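Local coordinates for importin subunit beta-1 (Saccharomyces cerevisiae, PDB 3ND2), which carries proteins into the nucleus as the importin beta subunit, paired with importin alpha, which recognises the classical nuclear localization signal of the cargo, at residues N99-L104 with K137-N142; A114-I119 with L156-Y161. One frame throughout, in Å; residues are numbered along the deposited sequence.

Contact 1 of 2, residues N99-L104 with K137-N142; sequences NALTAL and KIMVDN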
ATOM      1  N   ASN A  99     -10.046  26.894 -27.045  1.00 39.38           N
ATOM      2  CA  ASN A  99      -9.552  25.870 -27.956  1.00 38.58           C
ATOM      3  C   ASN A  99      -9.713  24.463 -27.372  1.00 37.80           C
ATOM      4  O   ASN A  99     -10.058  23.518 -28.087  1.00 38.70           O
ATOM      5  CB  ASN A  99      -8.101  26.157 -28.354  1.00 38.11           C
ATOM      6  CG  ASN A  99      -7.970  27.398 -29.237  1.00 39.61           C
ATOM      7  OD1 ASN A  99      -8.944  27.840 -29.847  1.00 40.80           O
ATOM      8  ND2 ASN A  99      -6.764  27.960 -29.311  1.00 38.21           N
ATOM      9  N   ALA A 100      -9.458  24.327 -26.072  1.00 36.53           N
ATOM     10  CA  ALA A 100      -9.639  23.057 -25.377  1.00 35.83           C
ATOM     11  C   ALA A 100     -11.105  22.617 -25.443  1.00 36.17           C
ATOM     12  O   ALA A 100     -11.390  21.449 -25.688  1.00 36.49           O
ATOM     13  CB  ALA A 100      -9.145  23.163 -23.928  1.00 35.03           C
ATOM     14  N   LEU A 101     -12.021  23.569 -25.262  1.00 36.86           N
ATOM     15  CA  LEU A 101     -13.466  23.322 -25.368  1.00 37.83           C
ATOM     16  C   LEU A 101     -13.955  23.018 -26.784  1.00 38.55           C
ATOM     17  O   LEU A 101     -14.949  22.314 -26.958  1.00 39.46           O
ATOM     18  CB  LEU A 101     -14.245  24.507 -24.812  1.00 38.61           C
ATOM     19  CG  LEU A 101     -14.187  24.746 -23.309  1.00 39.11           C
ATOM     20  CD1 LEU A 101     -14.703  26.154 -23.027  1.00 40.91           C
ATOM     21  CD2 LEU A 101     -14.980  23.704 -22.538  1.00 38.99           C
ATOM     22  N   THR A 102     -13.282  23.589 -27.783  1.00 38.66           N
ATOM     23  CA  THR A 102     -13.525  23.263 -29.195  1.00 39.47           C
ATOM     24  C   THR A 102     -13.101  21.821 -29.509  1.00 39.17           C
ATOM     25  O   THR A 102     -13.807  21.096 -30.212  1.00 40.57           O
ATOM     26  CB  THR A 102     -12.750  24.214 -30.145  1.00 40.15           C
ATOM     27  OG1 THR A 102     -13.193  25.570 -29.966  1.00 40.30           O
ATOM     28  CG2 THR A 102     -12.940  23.802 -31.600  1.00 41.08           C
ATOM     29  N   ALA A 103     -11.934  21.425 -29.006  1.00 37.86           N
ATOM     30  CA  ALA A 103     -11.407  20.077 -29.234  1.00 37.71           C
ATOM     31  C   ALA A 103     -12.242  19.025 -28.502  1.00 37.33           C
ATOM     32  O   ALA A 103     -12.440  17.924 -29.003  1.00 38.30           O
ATOM     33  CB  ALA A 103      -9.966  19.999 -28.819  1.00 36.94           C
ATOM     34  N   LEU A 104     -12.752  19.385 -27.330  1.00 36.49           N
ATOM     35  CA  LEU A 104     -13.700  18.548 -26.608  1.00 36.91           C
ATOM     36  C   LEU A 104     -14.866  18.041 -27.462  1.00 38.41           C
ATOM     37  O   LEU A 104     -15.320  16.925 -27.270  1.00 38.55           O
ATOM     38  CB  LEU A 104     -14.231  19.289 -25.377  1.00 36.77           C
ATOM     39  CG  LEU A 104     -14.919  18.474 -24.280  1.00 37.05           C
ATOM     40  CD1 LEU A 104     -13.946  17.531 -23.590  1.00 34.78           C
ATOM     41  CD2 LEU A 104     -15.619  19.398 -23.280  1.00 37.21           C
ATOM     42  N   LYS A 137     -21.095  25.680 -16.063  1.00 48.30           N
ATOM     43  CA  LYS A 137     -22.251  26.022 -16.878  1.00 49.34           C
ATOM     44  C   LYS A 137     -22.195  25.387 -18.270  1.00 48.83           C
ATOM     45  O   LYS A 137     -23.184  24.815 -18.732  1.00 49.27           O
ATOM     46  CB  LYS A 137     -22.362  27.538 -16.997  1.00 50.50           C
ATOM     47  CG  LYS A 137     -23.783  28.034 -17.059  1.00 53.93           C
ATOM     48  CD  LYS A 137     -24.312  28.096 -18.491  1.00 55.97           C
ATOM     49  CE  LYS A 137     -25.359  29.199 -18.637  1.00 56.52           C
ATOM     50  NZ  LYS A 137     -25.727  29.382 -20.068  1.00 57.50           N
ATOM     51  N   ILE A 138     -21.044  25.504 -18.938  1.00 48.24           N
ATOM     52  CA  ILE A 138     -20.795  24.817 -20.214  1.00 47.89           C
ATOM     53  C   ILE A 138     -20.966  23.284 -20.115  1.00 46.90           C
ATOM     54  O   ILE A 138     -21.467  22.660 -21.052  1.00 47.04           O
ATOM     55  CB  ILE A 138     -19.408  25.185 -20.809  1.00 47.73           C
ATOM     56  CG1 ILE A 138     -19.407  26.645 -21.270  1.00 48.90           C
ATOM     57  CG2 ILE A 138     -19.060  24.281 -21.982  1.00 47.51           C
ATOM     58  CD1 ILE A 138     -18.017  27.268 -21.448  1.00 49.11           C
ATOM     59  N   MET A 139     -20.569  22.694 -18.986  1.00 45.92           N
ATOM     60  CA  MET A 139     -20.730  21.249 -18.768  1.00 45.61           C
ATOM     61  C   MET A 139     -22.199  20.815 -18.653  1.00 45.79           C
ATOM     62  O   MET A 139     -22.578  19.760 -19.158  1.00 45.63           O
ATOM     63  CB  MET A 139     -19.928  20.778 -17.553  1.00 44.88           C
ATOM     64  CG  MET A 139     -18.408  20.956 -17.676  1.00 45.72           C
ATOM     65  SD  MET A 139     -17.535  19.906 -18.873  1.00 46.42           S
ATOM     66  CE  MET A 139     -17.363  21.007 -20.278  1.00 43.48           C
ATOM     67  N   VAL A 140     -23.015  21.640 -17.998  1.00 46.50           N
ATOM     68  CA  VAL A 140     -24.472  21.450 -17.928  1.00 47.28           C
ATOM     69  C   VAL A 140     -25.118  21.588 -19.313  1.00 48.81           C
ATOM     70  O   VAL A 140     -25.946  20.761 -19.712  1.00 49.75           O
ATOM     71  CB  VAL A 140     -25.129  22.429 -16.916  1.00 47.69           C
ATOM     72  CG1 VAL A 140     -26.644  22.326 -16.960  1.00 48.17           C
ATOM     73  CG2 VAL A 140     -24.636  22.145 -15.512  1.00 46.78           C
ATOM     74  N   ASP A 141     -24.734  22.638 -20.033  1.00 49.77           N
ATOM     75  CA  ASP A 141     -25.145  22.860 -21.413  1.00 51.39           C
ATOM     76  C   ASP A 141     -24.826  21.681 -22.321  1.00 51.09           C
ATOM     77  O   ASP A 141     -25.672  21.250 -23.099  1.00 52.27           O
ATOM     78  CB  ASP A 141     -24.435  24.091 -21.965  1.00 52.11           C
ATOM     79  CG  ASP A 141     -25.174  25.366 -21.681  1.00 55.38           C
ATOM     80  OD1 ASP A 141     -26.377  25.309 -21.330  1.00 58.71           O
ATOM     81  OD2 ASP A 141     -24.546  26.441 -21.830  1.00 59.08           O
ATOM     82  N   ASN A 142     -23.593  21.190 -22.217  1.00 49.75           N
ATOM     83  CA  ASN A 142     -23.058  20.153 -23.085  1.00 49.79           C
ATOM     84  C   ASN A 142     -23.668  18.769 -22.882  1.00 50.30           C
ATOM     85  O   ASN A 142     -23.530  17.898 -23.741  1.00 51.09           O
ATOM     86  CB  ASN A 142     -21.540  20.047 -22.881  1.00 48.76           C
ATOM     87  CG  ASN A 142     -20.761  21.071 -23.682  1.00 47.37           C
ATOM     88  OD1 ASN A 142     -21.325  21.852 -24.429  1.00 46.45           O
ATOM     89  ND2 ASN A 142     -19.448  21.052 -23.537  1.00 45.44           N
TER
HETATM   90  O   HOH W   1     -17.405  22.205 -25.328  1.00 52.48           O
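Leu101 and Ile138 reach toward each other tip to tip. Leu101 CD1 meets Ile138 CD1 at 3.8 Å, methyl against methyl. The second branch of Leu101, CD2, lies 4.2 Å from Ile138 CG2, so both branches of each side chain take part. Met139 comes in differently. It sets out across the face of segment 99-104 rather than at it, but the chain bends at chi2 (-69°) and again at chi3 (99°), which brings the terminal methyl round to the leucines. Met139 CE touches Leu104 CD2 at 3.8 Å, the two side chains crossing at a slant, and also sits 4.2 Å from Leu101 CD2. Leu104 CD2 also lies 4.2 Å from Asn142 ND2, a van der Waals contact between a methyl and the amide nitrogen.

No direct hydrogen bond joins the segments. A water bridges them instead: it donates to Leu101 O at 2.9 Å and accepts from Asn142 ND2 at 3.0 Å. ND2 is also hydrogen-bonded to Ser155 OG, so the water and helix 149-165 both hold the amide.

The helix axes are nearly parallel, at 16°, but 13.0 Å apart. Side-chain ends and one water therefore make the contact, as between equivalent helices of successive HEAT repeats, here HEAT 3 and HEAT 4. Behind it lie the second helices of the two repeats. Leu104 packs on Ile119 of helix 109-126 and on Ala154 of helix 149-165, while Met139 rests on Leu159 of helix 149-165. Trp132, in a loop, touches Leu101.

Contact 2 of 2, residues A114-I119 with L156-Y161; sequences AAAQLI and LLALGY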
ATOM      1  N   ALA A 114      -8.224  13.612 -25.111  1.00 39.95           N
ATOM      2  CA  ALA A 114      -7.065  14.363 -24.700  1.00 39.56           C
ATOM      3  C   ALA A 114      -7.471  15.781 -24.285  1.00 38.17           C
ATOM      4  O   ALA A 114      -6.977  16.290 -23.281  1.00 39.03           O
ATOM      5  CB  ALA A 114      -5.997  14.370 -25.807  1.00 40.09           C
ATOM      6  N   ALA A 115      -8.366  16.410 -25.044  1.00 36.84           N
ATOM      7  CA  ALA A 115      -8.971  17.678 -24.629  1.00 35.81           C
ATOM      8  C   ALA A 115      -9.602  17.580 -23.240  1.00 36.01           C
ATOM      9  O   ALA A 115      -9.436  18.481 -22.430  1.00 36.28           O
ATOM     10  CB  ALA A 115      -9.994  18.145 -25.645  1.00 35.18           C
ATOM     11  N   ALA A 116     -10.300  16.479 -22.959  1.00 36.84           N
ATOM     12  CA  ALA A 116     -10.925  16.253 -21.647  1.00 37.69           C
ATOM     13  C   ALA A 116      -9.915  16.305 -20.501  1.00 38.14           C
ATOM     14  O   ALA A 116     -10.151  16.946 -19.476  1.00 38.63           O
ATOM     15  CB  ALA A 116     -11.703  14.921 -21.631  1.00 38.29           C
ATOM     16  N   GLN A 117      -8.788  15.634 -20.699  1.00 38.61           N
ATOM     17  CA  GLN A 117      -7.685  15.628 -19.735  1.00 39.70           C
ATOM     18  C   GLN A 117      -7.067  17.016 -19.583  1.00 38.89           C
ATOM     19  O   GLN A 117      -6.751  17.434 -18.474  1.00 40.08           O
ATOM     20  CB  GLN A 117      -6.622  14.627 -20.160  1.00 40.31           C
ATOM     21  CG  GLN A 117      -7.170  13.263 -20.489  1.00 42.72           C
ATOM     22  CD  GLN A 117      -6.089  12.200 -20.576  1.00 48.12           C
ATOM     23  OE1 GLN A 117      -5.010  12.348 -20.001  1.00 50.29           O
ATOM     24  NE2 GLN A 117      -6.385  11.108 -21.278  1.00 49.22           N
ATOM     25  N   LEU A 118      -6.916  17.732 -20.696  1.00 37.19           N
ATOM     26  CA  LEU A 118      -6.353  19.066 -20.676  1.00 36.83           C
ATOM     27  C   LEU A 118      -7.269  20.066 -19.946  1.00 36.73           C
ATOM     28  O   LEU A 118      -6.799  20.830 -19.102  1.00 37.63           O
ATOM     29  CB  LEU A 118      -6.032  19.538 -22.110  1.00 36.21           C
ATOM     30  CG  LEU A 118      -5.659  21.009 -22.302  1.00 34.89           C
ATOM     31  CD1 LEU A 118      -4.306  21.306 -21.685  1.00 34.48           C
ATOM     32  CD2 LEU A 118      -5.680  21.412 -23.780  1.00 35.38           C
ATOM     33  N   ILE A 119      -8.562  20.047 -20.274  1.00 35.83           N
ATOM     34  CA  ILE A 119      -9.578  20.841 -19.591  1.00 35.51           C
ATOM     35  C   ILE A 119      -9.573  20.617 -18.076  1.00 37.20           C
ATOM     36  O   ILE A 119      -9.710  21.578 -17.306  1.00 37.85           O
ATOM     37  CB  ILE A 119     -10.986  20.551 -20.187  1.00 35.84           C
ATOM     38  CG1 ILE A 119     -11.089  21.143 -21.599  1.00 33.34           C
ATOM     39  CG2 ILE A 119     -12.126  21.062 -19.268  1.00 36.68           C
ATOM     40  CD1 ILE A 119     -12.287  20.686 -22.373  1.00 31.67           C
ATOM     41  N   LEU A 156     -18.908  14.635 -19.878  1.00 37.91           N
ATOM     42  CA  LEU A 156     -18.971  13.768 -18.693  1.00 37.23           C
ATOM     43  C   LEU A 156     -17.617  13.197 -18.330  1.00 36.64           C
ATOM     44  O   LEU A 156     -17.311  13.045 -17.152  1.00 36.55           O
ATOM     45  CB  LEU A 156     -20.000  12.649 -18.878  1.00 37.70           C
ATOM     46  CG  LEU A 156     -21.445  13.172 -18.950  1.00 38.48           C
ATOM     47  CD1 LEU A 156     -22.391  12.158 -19.584  1.00 38.61           C
ATOM     48  CD2 LEU A 156     -21.964  13.635 -17.586  1.00 38.45           C
ATOM     49  N   LEU A 157     -16.817  12.882 -19.346  1.00 37.38           N
ATOM     50  CA  LEU A 157     -15.437  12.413 -19.168  1.00 37.14           C
ATOM     51  C   LEU A 157     -14.587  13.482 -18.516  1.00 36.79           C
ATOM     52  O   LEU A 157     -13.745  13.181 -17.676  1.00 36.70           O
ATOM     53  CB  LEU A 157     -14.797  12.124 -20.519  1.00 38.40           C
ATOM     54  CG  LEU A 157     -14.358  10.777 -21.079  1.00 39.87           C
ATOM     55  CD1 LEU A 157     -13.442  11.105 -22.235  1.00 40.56           C
ATOM     56  CD2 LEU A 157     -13.627   9.891 -20.074  1.00 38.99           C
ATOM     57  N   ALA A 158     -14.794  14.727 -18.948  1.00 36.96           N
ATOM     58  CA  ALA A 158     -14.067  15.878 -18.439  1.00 36.96           C
ATOM     59  C   ALA A 158     -14.382  16.114 -16.972  1.00 36.47           C
ATOM     60  O   ALA A 158     -13.456  16.263 -16.171  1.00 37.10           O
ATOM     61  CB  ALA A 158     -14.347  17.130 -19.281  1.00 37.35           C
ATOM     62  N   LEU A 159     -15.673  16.131 -16.622  1.00 36.08           N
ATOM     63  CA  LEU A 159     -16.116  16.184 -15.217  1.00 35.89           C
ATOM     64  C   LEU A 159     -15.547  15.026 -14.410  1.00 35.37           C
ATOM     65  O   LEU A 159     -15.032  15.227 -13.323  1.00 35.34           O
ATOM     66  CB  LEU A 159     -17.652  16.176 -15.096  1.00 35.71           C
ATOM     67  CG  LEU A 159     -18.457  17.374 -15.596  1.00 37.36           C
ATOM     68  CD1 LEU A 159     -19.924  17.007 -15.625  1.00 38.51           C
ATOM     69  CD2 LEU A 159     -18.218  18.664 -14.769  1.00 36.65           C
ATOM     70  N   GLY A 160     -15.675  13.813 -14.935  1.00 35.76           N
ATOM     71  CA  GLY A 160     -14.984  12.649 -14.387  1.00 36.31           C
ATOM     72  C   GLY A 160     -13.540  12.972 -14.056  1.00 37.43           C
ATOM     73  O   GLY A 160     -13.157  12.942 -12.887  1.00 37.46           O
ATOM     74  N   TYR A 161     -12.756  13.315 -15.085  1.00 38.96           N
ATOM     75  CA  TYR A 161     -11.319  13.652 -14.941  1.00 40.74           C
ATOM     76  C   TYR A 161     -11.042  14.765 -13.931  1.00 41.40           C
ATOM     77  O   TYR A 161     -10.099  14.659 -13.145  1.00 41.94           O
ATOM     78  CB  TYR A 161     -10.703  14.045 -16.289  1.00 41.88           C
ATOM     79  CG  TYR A 161     -10.441  12.911 -17.253  1.00 42.87           C
ATOM     80  CD1 TYR A 161      -9.910  11.704 -16.822  1.00 44.58           C
ATOM     81  CD2 TYR A 161     -10.686  13.070 -18.608  1.00 43.57           C
ATOM     82  CE1 TYR A 161      -9.659  10.671 -17.725  1.00 46.88           C
ATOM     83  CE2 TYR A 161     -10.445  12.058 -19.512  1.00 43.72           C
ATOM     84  CZ  TYR A 161      -9.937  10.863 -19.076  1.00 45.77           C
ATOM     85  OH  TYR A 161      -9.698   9.859 -19.991  1.00 46.66           O
TER
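Tyr161 and Gln117 both hold CG anti to their own carbonyl carbon, with chi1 of -50° in Gln117, and this brings the tyrosine ring up against the glutamine chain. Beyond CG the glutamine runs extended, passing obliquely across the ring. Gln117 CG lies over one ring face, 4.0 Å from the centroid of the Tyr161 ring, in a CH-pi contact. Gln117 CG comes nearest to Tyr161 CE2, at 3.6 Å. The amide plane is turned 53° from the ring plane, so the two groups do not stack.

Ala116 meets the same ring at its edge. Its CB lies near the ring plane, 3.7 Å from Tyr161 CD2. That methyl is shared: Ala116 CB is also 4.2 Å from Ala158 CB and 4.2 Å from Leu157 CD1. The small alanines let the backbones come close, with Ala116 CA and Ala158 CA 4.5 Å apart. A leucine in place of Tyr161 has neither ring nor hydroxyl, and would probably leave Gln117 CG without its flat surface and Asn113 OD1 without its partner.

The helix axes approach to 8.3 Å and cross at -40°. This is the close packing of the second helices of neighbouring HEAT repeats, HEAT 3 and HEAT 4. Tyr161 OH hydrogen-bonds Asn113, one residue ahead of segment 114-119 on helix 109-126. Gln117 also packs on Leu63 of helix 55-66, and its OE1 has a weak hydrogen bond to Lys66. Leu156 packs on helix 195-208, and Ile119 on helix 90-104.

Overall arrangement
Contacts 1 and 2 both join HEAT 3 to HEAT 4, and their centres lie about 10 Å apart. Contact 1 pairs helix 90-104 with helix 134-142, and contact 2 pairs helix 109-126 with helix 149-165. The segments alternate along the chain: 99-104, 114-119, 137-142, 156-161. The contacts touch inside HEAT 3, where Ala103 CB meets Ala115 CB at 3.7 Å. Two repeats are thus stacked through two layers, more tightly at 114-119 with 156-161 than at 99-104 with 137-142. Stacking of this general kind along the nineteen HEAT repeats builds the curved, all-helical solenoid of importin beta, whose shape is consistent with wrapping round its binding partners.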